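Side-chain contacts in uncharacterized protein, DUF633, LMOf2365_1472 (PDB 3GNL), which is of unknown function but probably methylates N1 of an adenine in tRNA: residues 113-118 and 139-144; 131-136 and 177-182. All coordinates share one frame; numbering follows the deposited sequence.

How the contacts relate
Contact 1 and contact 2 lie in the same Rossmann-type methyltransferase fold, with centres about 15 Å apart. Their segments alternate along the chain: 113-118, 131-136, 139-144, 177-182. Helix 129-139 carries the first segment of contact 2 and leads directly into strand 141-151, which holds the second segment of contact 1. This strand is an outermost strand of the seven-stranded mixed sheet. The two contacts touch: Trp141 O probably accepts a hydrogen bond from Ser136 OG, and Ile143 packs against Arg133 and Pro179. Together they join the loop before strand 120-125, the edge strand and the start of helix 179-184 around one helix.

Contact 1. Residues 113-118 and 139-144; sequences AKLAGV and NNWLIT
The first residue of edge strand 141-151, Trp141, meets the type II beta turn that leads into strand 120-125. The turn runs from Leu115 to Val118 and is closed by the bond from Val118 N to Leu115 O, 3.1 Å. Gly117 occupies its third position with positive phi. The far end of the indole six-membered ring reaches both ends of this turn. Trp141 CZ2 lies 4.3 Å from Leu115 CD1. Trp141 CH2 lies 3.7 Å from the backbone Val118 O and 4.3 Å from Val118 CG1. Both Leu115 CD1 and Val118 O approach the ring obliquely. The backbones stay well apart, with Val118 CA 11.2 Å from Trp141 CA, and the indole reaches across this gap. The side chain leaves the strand with CG anti to the carbonyl carbon (chi1 -71°), which carries the ring toward the turn. Val118 directs one methyl branch, CG1, at the ring. Leu115 offers the tip of one branch, CD1. The meeting is apolar apart from the Val118 carbonyl, and it is small, with 127 Å² buried in all. Trp141 and Val118 are buried, while Leu115 is partly exposed.

Asn140, the first residue beyond the preceding helix, has positive phi and completes a Schellman motif. Strand 141-151 starts at the next residue. Leu121 of strand 120-125 touches both Leu115 and Trp141. Leu161 and Pro163 of strand 154-163 also pack on the indole. From helix 129-139, Trp135 touches Leu115 and meets the Trp141 ring with the planes at about 40°. The contact thus sits where the turn, helix 129-139 and strands 120-125, 141-151 and 154-163 come together.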
ATOM      1  N   ALA A 113       7.756  16.470   4.763  1.00 31.99           N
ATOM      2  CA  ALA A 113       7.240  17.838   4.925  1.00 33.00           C
ATOM      3  C   ALA A 113       5.840  17.959   4.335  1.00 33.51           C
ATOM      4  O   ALA A 113       4.964  18.676   4.864  1.00 33.19           O
ATOM      5  CB  ALA A 113       8.181  18.814   4.254  1.00 32.48           C
ATOM      6  N   LYS A 114       5.624  17.233   3.246  1.00 32.23           N
ATOM      7  CA  LYS A 114       4.383  17.321   2.513  1.00 31.81           C
ATOM      8  C   LYS A 114       3.233  16.625   3.216  1.00 30.13           C
ATOM      9  O   LYS A 114       2.096  16.711   2.780  1.00 32.28           O
ATOM     10  CB  LYS A 114       4.588  16.805   1.092  1.00 30.77           C
ATOM     11  CG  LYS A 114       5.721  17.485   0.342  1.00 32.05           C
ATOM     12  CD  LYS A 114       5.441  19.015   0.246  1.00 33.07           C
ATOM     13  CE  LYS A 114       6.366  19.716  -0.737  1.00 33.21           C
ATOM     14  NZ  LYS A 114       6.488  19.045  -2.091  1.00 36.77           N
ATOM     15  N   LEU A 115       3.528  15.931   4.316  1.00 30.27           N
ATOM     16  CA  LEU A 115       2.496  15.302   5.123  1.00 29.74           C
ATOM     17  C   LEU A 115       1.789  16.279   6.081  1.00 30.79           C
ATOM     18  O   LEU A 115       0.819  15.921   6.712  1.00 31.66           O
ATOM     19  CB  LEU A 115       3.060  14.105   5.901  1.00 30.72           C
ATOM     20  CG  LEU A 115       3.585  12.955   5.048  1.00 31.12           C
ATOM     21  CD1 LEU A 115       4.292  11.928   5.939  1.00 30.60           C
ATOM     22  CD2 LEU A 115       2.422  12.355   4.277  1.00 30.24           C
ATOM     23  N   ALA A 116       2.290  17.511   6.157  1.00 32.83           N
ATOM     24  CA  ALA A 116       1.659  18.579   6.952  1.00 32.78           C
ATOM     25  C   ALA A 116       0.172  18.739   6.599  1.00 32.60           C
ATOM     26  O   ALA A 116      -0.183  18.953   5.437  1.00 32.11           O
ATOM     27  CB  ALA A 116       2.409  19.894   6.747  1.00 33.00           C
ATOM     28  N   GLY A 117      -0.686  18.587   7.592  1.00 31.37           N
ATOM     29  CA  GLY A 117      -2.106  18.724   7.399  1.00 32.13           C
ATOM     30  C   GLY A 117      -2.870  17.555   6.800  1.00 30.73           C
ATOM     31  O   GLY A 117      -4.098  17.528   6.863  1.00 30.77           O
ATOM     32  N   VAL A 118      -2.136  16.560   6.266  1.00 29.98           N
ATOM     33  CA  VAL A 118      -2.764  15.345   5.707  1.00 29.21           C
ATOM     34  C   VAL A 118      -3.335  14.461   6.825  1.00 27.78           C
ATOM     35  O   VAL A 118      -2.646  14.232   7.842  1.00 29.55           O
ATOM     36  CB  VAL A 118      -1.751  14.548   4.843  1.00 28.18           C
ATOM     37  CG1 VAL A 118      -2.381  13.257   4.345  1.00 26.31           C
ATOM     38  CG2 VAL A 118      -1.282  15.394   3.664  1.00 27.23           C
ATOM     39  N   ASN A 139       6.605   6.487  12.757  1.00 23.40           N
ATOM     40  CA  ASN A 139       6.101   7.855  12.605  1.00 22.86           C
ATOM     41  C   ASN A 139       4.758   8.123  13.287  1.00 24.16           C
ATOM     42  O   ASN A 139       4.158   9.178  13.088  1.00 25.51           O
ATOM     43  CB  ASN A 139       6.070   8.190  11.123  1.00 23.48           C
ATOM     44  CG  ASN A 139       7.454   8.247  10.537  1.00 26.65           C
ATOM     45  OD1 ASN A 139       8.096   9.291  10.584  1.00 27.45           O
ATOM     46  ND2 ASN A 139       7.952   7.116   9.981  1.00 25.60           N
ATOM     47  N   ASN A 140       4.283   7.187  14.108  1.00 23.35           N
ATOM     48  CA  ASN A 140       2.997   7.327  14.791  1.00 22.43           C
ATOM     49  C   ASN A 140       1.815   7.659  13.887  1.00 26.17           C
ATOM     50  O   ASN A 140       1.046   8.590  14.148  1.00 25.42           O
ATOM     51  CB  ASN A 140       3.067   8.310  15.988  1.00 24.70           C
ATOM     52  CG  ASN A 140       3.895   7.755  17.159  1.00 27.74           C
ATOM     53  OD1 ASN A 140       4.131   6.560  17.259  1.00 26.78           O
ATOM     54  ND2 ASN A 140       4.325   8.632  18.050  1.00 29.56           N
ATOM     55  N   TRP A 141       1.664   6.855  12.834  1.00 23.14           N
ATOM     56  CA  TRP A 141       0.415   6.777  12.097  1.00 23.63           C
ATOM     57  C   TRP A 141      -0.322   5.488  12.438  1.00 22.34           C
ATOM     58  O   TRP A 141       0.245   4.375  12.278  1.00 24.11           O
ATOM     59  CB  TRP A 141       0.638   6.851  10.580  1.00 22.31           C
ATOM     60  CG  TRP A 141       1.074   8.228  10.089  1.00 21.96           C
ATOM     61  CD1 TRP A 141       2.221   8.858  10.363  1.00 24.86           C
ATOM     62  CD2 TRP A 141       0.331   9.095   9.211  1.00 24.28           C
ATOM     63  NE1 TRP A 141       2.257  10.107   9.744  1.00 25.82           N
ATOM     64  CE2 TRP A 141       1.094  10.262   9.041  1.00 23.71           C
ATOM     65  CE3 TRP A 141      -0.929   9.014   8.612  1.00 24.19           C
ATOM     66  CZ2 TRP A 141       0.658  11.332   8.228  1.00 25.31           C
ATOM     67  CZ3 TRP A 141      -1.375  10.095   7.814  1.00 23.54           C
ATOM     68  CH2 TRP A 141      -0.574  11.224   7.635  1.00 25.10           C
ATOM     69  N   LEU A 142      -1.552   5.575  12.909  1.00 21.31           N
ATOM     70  CA  LEU A 142      -2.352   4.408  13.160  1.00 23.88           C
ATOM     71  C   LEU A 142      -2.868   3.775  11.865  1.00 24.18           C
ATOM     72  O   LEU A 142      -3.301   4.475  10.947  1.00 23.25           O
ATOM     73  CB  LEU A 142      -3.526   4.778  14.072  1.00 25.62           C
ATOM     74  CG  LEU A 142      -4.319   3.796  14.894  1.00 29.80           C
ATOM     75  CD1 LEU A 142      -3.415   2.933  15.839  1.00 29.43           C
ATOM     76  CD2 LEU A 142      -5.292   4.609  15.738  1.00 29.94           C
ATOM     77  N   ILE A 143      -2.846   2.446  11.779  1.00 21.73           N
ATOM     78  CA  ILE A 143      -3.586   1.748  10.745  1.00 21.28           C
ATOM     79  C   ILE A 143      -5.053   1.588  11.178  1.00 23.98           C
ATOM     80  O   ILE A 143      -5.371   1.002  12.236  1.00 24.92           O
ATOM     81  CB  ILE A 143      -2.920   0.368  10.457  1.00 20.44           C
ATOM     82  CG1 ILE A 143      -1.500   0.615   9.961  1.00 19.30           C
ATOM     83  CG2 ILE A 143      -3.734  -0.463   9.417  1.00 21.77           C
ATOM     84  CD1 ILE A 143      -0.565  -0.690  10.046  1.00 21.76           C
ATOM     85  N   THR A 144      -5.969   2.172  10.390  1.00 23.15           N
ATOM     86  CA  THR A 144      -7.376   2.153  10.728  1.00 23.65           C
ATOM     87  C   THR A 144      -8.228   1.201   9.942  1.00 22.61           C
ATOM     88  O   THR A 144      -9.266   0.784  10.409  1.00 23.30           O
ATOM     89  CB  THR A 144      -7.969   3.550  10.578  1.00 25.00           C
ATOM     90  OG1 THR A 144      -7.716   3.999   9.252  1.00 25.65           O
ATOM     91  CG2 THR A 144      -7.246   4.501  11.537  1.00 26.49           C
TER

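Contact 2. Residues 131-136 and 177-182; sequences QLREWS and FGPCLL
The Arg133 guanidinium lies flat against the backbone of Phe177 and Gly178, which lies over one of its faces. Phe177 C is 3.8 Å above the plane, over the centre of the group. Gly178 CA, which bears no side chain, sits close, 3.3 Å from the plane of the Arg133 guanidinium and displaced toward the rim. Gly178 CA is also 3.3 Å from Arg133 NE. Pro179 and Leu181 come in obliquely: Pro179 CD is 4.0 Å from Arg133 CD, and Leu181 CD1 is 4.0 Å from Arg133 NH2. The Arg133 side chain is extended from CG to NE (chi2 -161°, chi3 -171°), which brings the guanidinium from helix 129-139 to the junction between helices 172-177 and 179-184. Gly178 breaks the helical path there with positive phi.

Across these segments the contact is made by van der Waals packing of the guanidinium face on the backbone, with Pro179 and Leu181 beside it. The polar bonds of the guanidinium go elsewhere. Arg133 NE forms a salt bridge with Glu146 OE2 on strand 141-151, and NH1 donates to Ile175 O. Glu146 OE1 in turn receives Cys180 N and Leu181 N, at the start of helix 179-184. The carboxylate therefore balances the buried arginine charge and ties the arginine to the helix start. Arg133 and the two N-H groups would probably favour the ionised form of Glu146.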
ATOM      1  N   GLN A 131       7.090  -3.081   5.427  1.00 19.48           N
ATOM      2  CA  GLN A 131       7.927  -1.879   5.475  1.00 22.00           C
ATOM      3  C   GLN A 131       7.066  -0.673   5.837  1.00 21.04           C
ATOM      4  O   GLN A 131       7.509   0.214   6.568  1.00 21.48           O
ATOM      5  CB  GLN A 131       8.573  -1.584   4.138  1.00 24.23           C
ATOM      6  CG  GLN A 131       9.664  -2.532   3.719  1.00 29.16           C
ATOM      7  CD  GLN A 131      11.000  -2.045   4.185  1.00 31.79           C
ATOM      8  OE1 GLN A 131      11.085  -1.100   4.977  1.00 32.23           O
ATOM      9  NE2 GLN A 131      12.067  -2.697   3.714  1.00 35.05           N
ATOM     10  N   LEU A 132       5.852  -0.642   5.325  1.00 20.58           N
ATOM     11  CA  LEU A 132       4.965   0.482   5.603  1.00 19.72           C
ATOM     12  C   LEU A 132       4.331   0.377   6.988  1.00 19.07           C
ATOM     13  O   LEU A 132       4.008   1.391   7.634  1.00 18.40           O
ATOM     14  CB  LEU A 132       3.909   0.568   4.499  1.00 18.93           C
ATOM     15  CG  LEU A 132       4.499   0.907   3.137  1.00 22.04           C
ATOM     16  CD1 LEU A 132       3.418   0.836   2.106  1.00 20.31           C
ATOM     17  CD2 LEU A 132       5.191   2.291   3.125  1.00 22.62           C
ATOM     18  N   ARG A 133       4.153  -0.838   7.507  1.00 18.59           N
ATOM     19  CA  ARG A 133       3.659  -0.989   8.867  1.00 18.67           C
ATOM     20  C   ARG A 133       4.733  -0.590   9.855  1.00 20.57           C
ATOM     21  O   ARG A 133       4.400   0.005  10.885  1.00 20.76           O
ATOM     22  CB  ARG A 133       3.065  -2.411   9.108  1.00 17.06           C
ATOM     23  CG  ARG A 133       2.025  -2.734   8.046  1.00 18.31           C
ATOM     24  CD  ARG A 133       1.127  -3.843   8.503  1.00 19.74           C
ATOM     25  NE  ARG A 133       0.265  -4.320   7.440  1.00 20.56           N
ATOM     26  CZ  ARG A 133       0.575  -5.281   6.574  1.00 20.31           C
ATOM     27  NH1 ARG A 133       1.738  -5.949   6.668  1.00 19.95           N
ATOM     28  NH2 ARG A 133      -0.294  -5.611   5.618  1.00 21.36           N
ATOM     29  N   GLU A 134       6.012  -0.832   9.519  1.00 19.62           N
ATOM     30  CA  GLU A 134       7.120  -0.344  10.340  1.00 22.19           C
ATOM     31  C   GLU A 134       7.150   1.157  10.304  1.00 22.22           C
ATOM     32  O   GLU A 134       7.299   1.770  11.370  1.00 21.95           O
ATOM     33  CB  GLU A 134       8.471  -0.917   9.904  1.00 24.76           C
ATOM     34  CG  GLU A 134       9.531  -0.632  10.932  1.00 32.22           C
ATOM     35  CD  GLU A 134      10.730  -1.497  10.752  1.00 35.31           C
ATOM     36  OE1 GLU A 134      11.249  -1.585   9.610  1.00 37.43           O
ATOM     37  OE2 GLU A 134      11.129  -2.106  11.773  1.00 37.08           O
ATOM     38  N   TRP A 135       7.006   1.740   9.111  1.00 20.02           N
ATOM     39  CA  TRP A 135       6.960   3.189   8.987  1.00 20.28           C
ATOM     40  C   TRP A 135       5.845   3.734   9.866  1.00 19.04           C
ATOM     41  O   TRP A 135       6.021   4.768  10.524  1.00 19.97           O
ATOM     42  CB  TRP A 135       6.743   3.552   7.516  1.00 20.19           C
ATOM     43  CG  TRP A 135       6.662   5.073   7.302  1.00 21.00           C
ATOM     44  CD1 TRP A 135       7.686   5.913   7.039  1.00 22.57           C
ATOM     45  CD2 TRP A 135       5.474   5.855   7.352  1.00 22.44           C
ATOM     46  NE1 TRP A 135       7.210   7.206   6.934  1.00 23.08           N
ATOM     47  CE2 TRP A 135       5.861   7.203   7.158  1.00 22.37           C
ATOM     48  CE3 TRP A 135       4.130   5.557   7.600  1.00 23.79           C
ATOM     49  CZ2 TRP A 135       4.917   8.267   7.153  1.00 21.83           C
ATOM     50  CZ3 TRP A 135       3.195   6.605   7.592  1.00 24.03           C
ATOM     51  CH2 TRP A 135       3.612   7.944   7.364  1.00 22.91           C
ATOM     52  N   SER A 136       4.689   3.091   9.869  1.00 19.72           N
ATOM     53  CA  SER A 136       3.552   3.559  10.662  1.00 19.68           C
ATOM     54  C   SER A 136       3.915   3.629  12.147  1.00 21.35           C
ATOM     55  O   SER A 136       3.603   4.612  12.826  1.00 21.48           O
ATOM     56  CB  SER A 136       2.350   2.645  10.367  1.00 24.36           C
ATOM     57  OG  SER A 136       1.657   2.210  11.514  1.00 27.97           O
ATOM     58  N   PHE A 177       1.716  -9.094   9.144  1.00 16.67           N
ATOM     59  CA  PHE A 177       0.439  -9.555   8.619  1.00 16.19           C
ATOM     60  C   PHE A 177      -0.638  -8.482   8.437  1.00 17.82           C
ATOM     61  O   PHE A 177      -1.581  -8.648   7.630  1.00 18.99           O
ATOM     62  CB  PHE A 177      -0.134 -10.676   9.463  1.00 18.11           C
ATOM     63  CG  PHE A 177       0.753 -11.890   9.517  1.00 18.60           C
ATOM     64  CD1 PHE A 177       0.865 -12.701   8.392  1.00 20.93           C
ATOM     65  CD2 PHE A 177       1.459 -12.207  10.682  1.00 19.37           C
ATOM     66  CE1 PHE A 177       1.683 -13.846   8.413  1.00 20.30           C
ATOM     67  CE2 PHE A 177       2.273 -13.334  10.733  1.00 20.82           C
ATOM     68  CZ  PHE A 177       2.400 -14.161   9.596  1.00 21.42           C
ATOM     69  N   GLY A 178      -0.521  -7.445   9.258  1.00 18.69           N
ATOM     70  CA  GLY A 178      -1.525  -6.375   9.263  1.00 18.85           C
ATOM     71  C   GLY A 178      -2.409  -6.521  10.478  1.00 19.25           C
ATOM     72  O   GLY A 178      -3.078  -7.541  10.672  1.00 18.87           O
ATOM     73  N   PRO A 179      -2.522  -5.451  11.288  1.00 19.98           N
ATOM     74  CA  PRO A 179      -3.367  -5.576  12.475  1.00 19.81           C
ATOM     75  C   PRO A 179      -4.853  -5.812  12.202  1.00 21.54           C
ATOM     76  O   PRO A 179      -5.496  -6.514  12.959  1.00 23.74           O
ATOM     77  CB  PRO A 179      -3.137  -4.241  13.220  1.00 21.14           C
ATOM     78  CG  PRO A 179      -2.814  -3.279  12.085  1.00 20.69           C
ATOM     79  CD  PRO A 179      -1.933  -4.117  11.124  1.00 20.57           C
ATOM     80  N   CYS A 180      -5.389  -5.231  11.132  1.00 20.69           N
ATOM     81  CA  CYS A 180      -6.778  -5.451  10.773  1.00 21.55           C
ATOM     82  C   CYS A 180      -6.936  -6.776  10.069  1.00 20.94           C
ATOM     83  O   CYS A 180      -7.895  -7.506  10.320  1.00 23.37           O
ATOM     84  CB  CYS A 180      -7.293  -4.302   9.879  1.00 22.55           C
ATOM     85  SG  CYS A 180      -7.031  -2.591  10.575  1.00 24.79           S
ATOM     86  N   LEU A 181      -5.985  -7.098   9.187  1.00 21.20           N
ATOM     87  CA  LEU A 181      -6.077  -8.327   8.428  1.00 19.89           C
ATOM     88  C   LEU A 181      -5.996  -9.548   9.331  1.00 21.22           C
ATOM     89  O   LEU A 181      -6.673 -10.565   9.107  1.00 21.39           O
ATOM     90  CB  LEU A 181      -4.960  -8.413   7.373  1.00 18.66           C
ATOM     91  CG  LEU A 181      -4.998  -7.312   6.285  1.00 17.29           C
ATOM     92  CD1 LEU A 181      -3.820  -7.522   5.332  1.00 18.53           C
ATOM     93  CD2 LEU A 181      -6.292  -7.274   5.507  1.00 20.89           C
ATOM     94  N   LEU A 182      -5.181  -9.445  10.366  1.00 21.50           N
ATOM     95  CA  LEU A 182      -5.084 -10.652  11.200  1.00 25.21           C
ATOM     96  C   LEU A 182      -6.280 -10.859  12.144  1.00 28.79           C
ATOM     97  O   LEU A 182      -6.509 -11.973  12.574  1.00 28.47           O
ATOM     98  CB  LEU A 182      -3.729 -10.751  11.899  1.00 26.93           C
ATOM     99  CG  LEU A 182      -3.431  -9.805  13.037  1.00 27.18           C
ATOM    100  CD1 LEU A 182      -4.004 -10.363  14.366  1.00 29.11           C
ATOM    101  CD2 LEU A 182      -1.921  -9.668  13.128  1.00 25.65           C
TER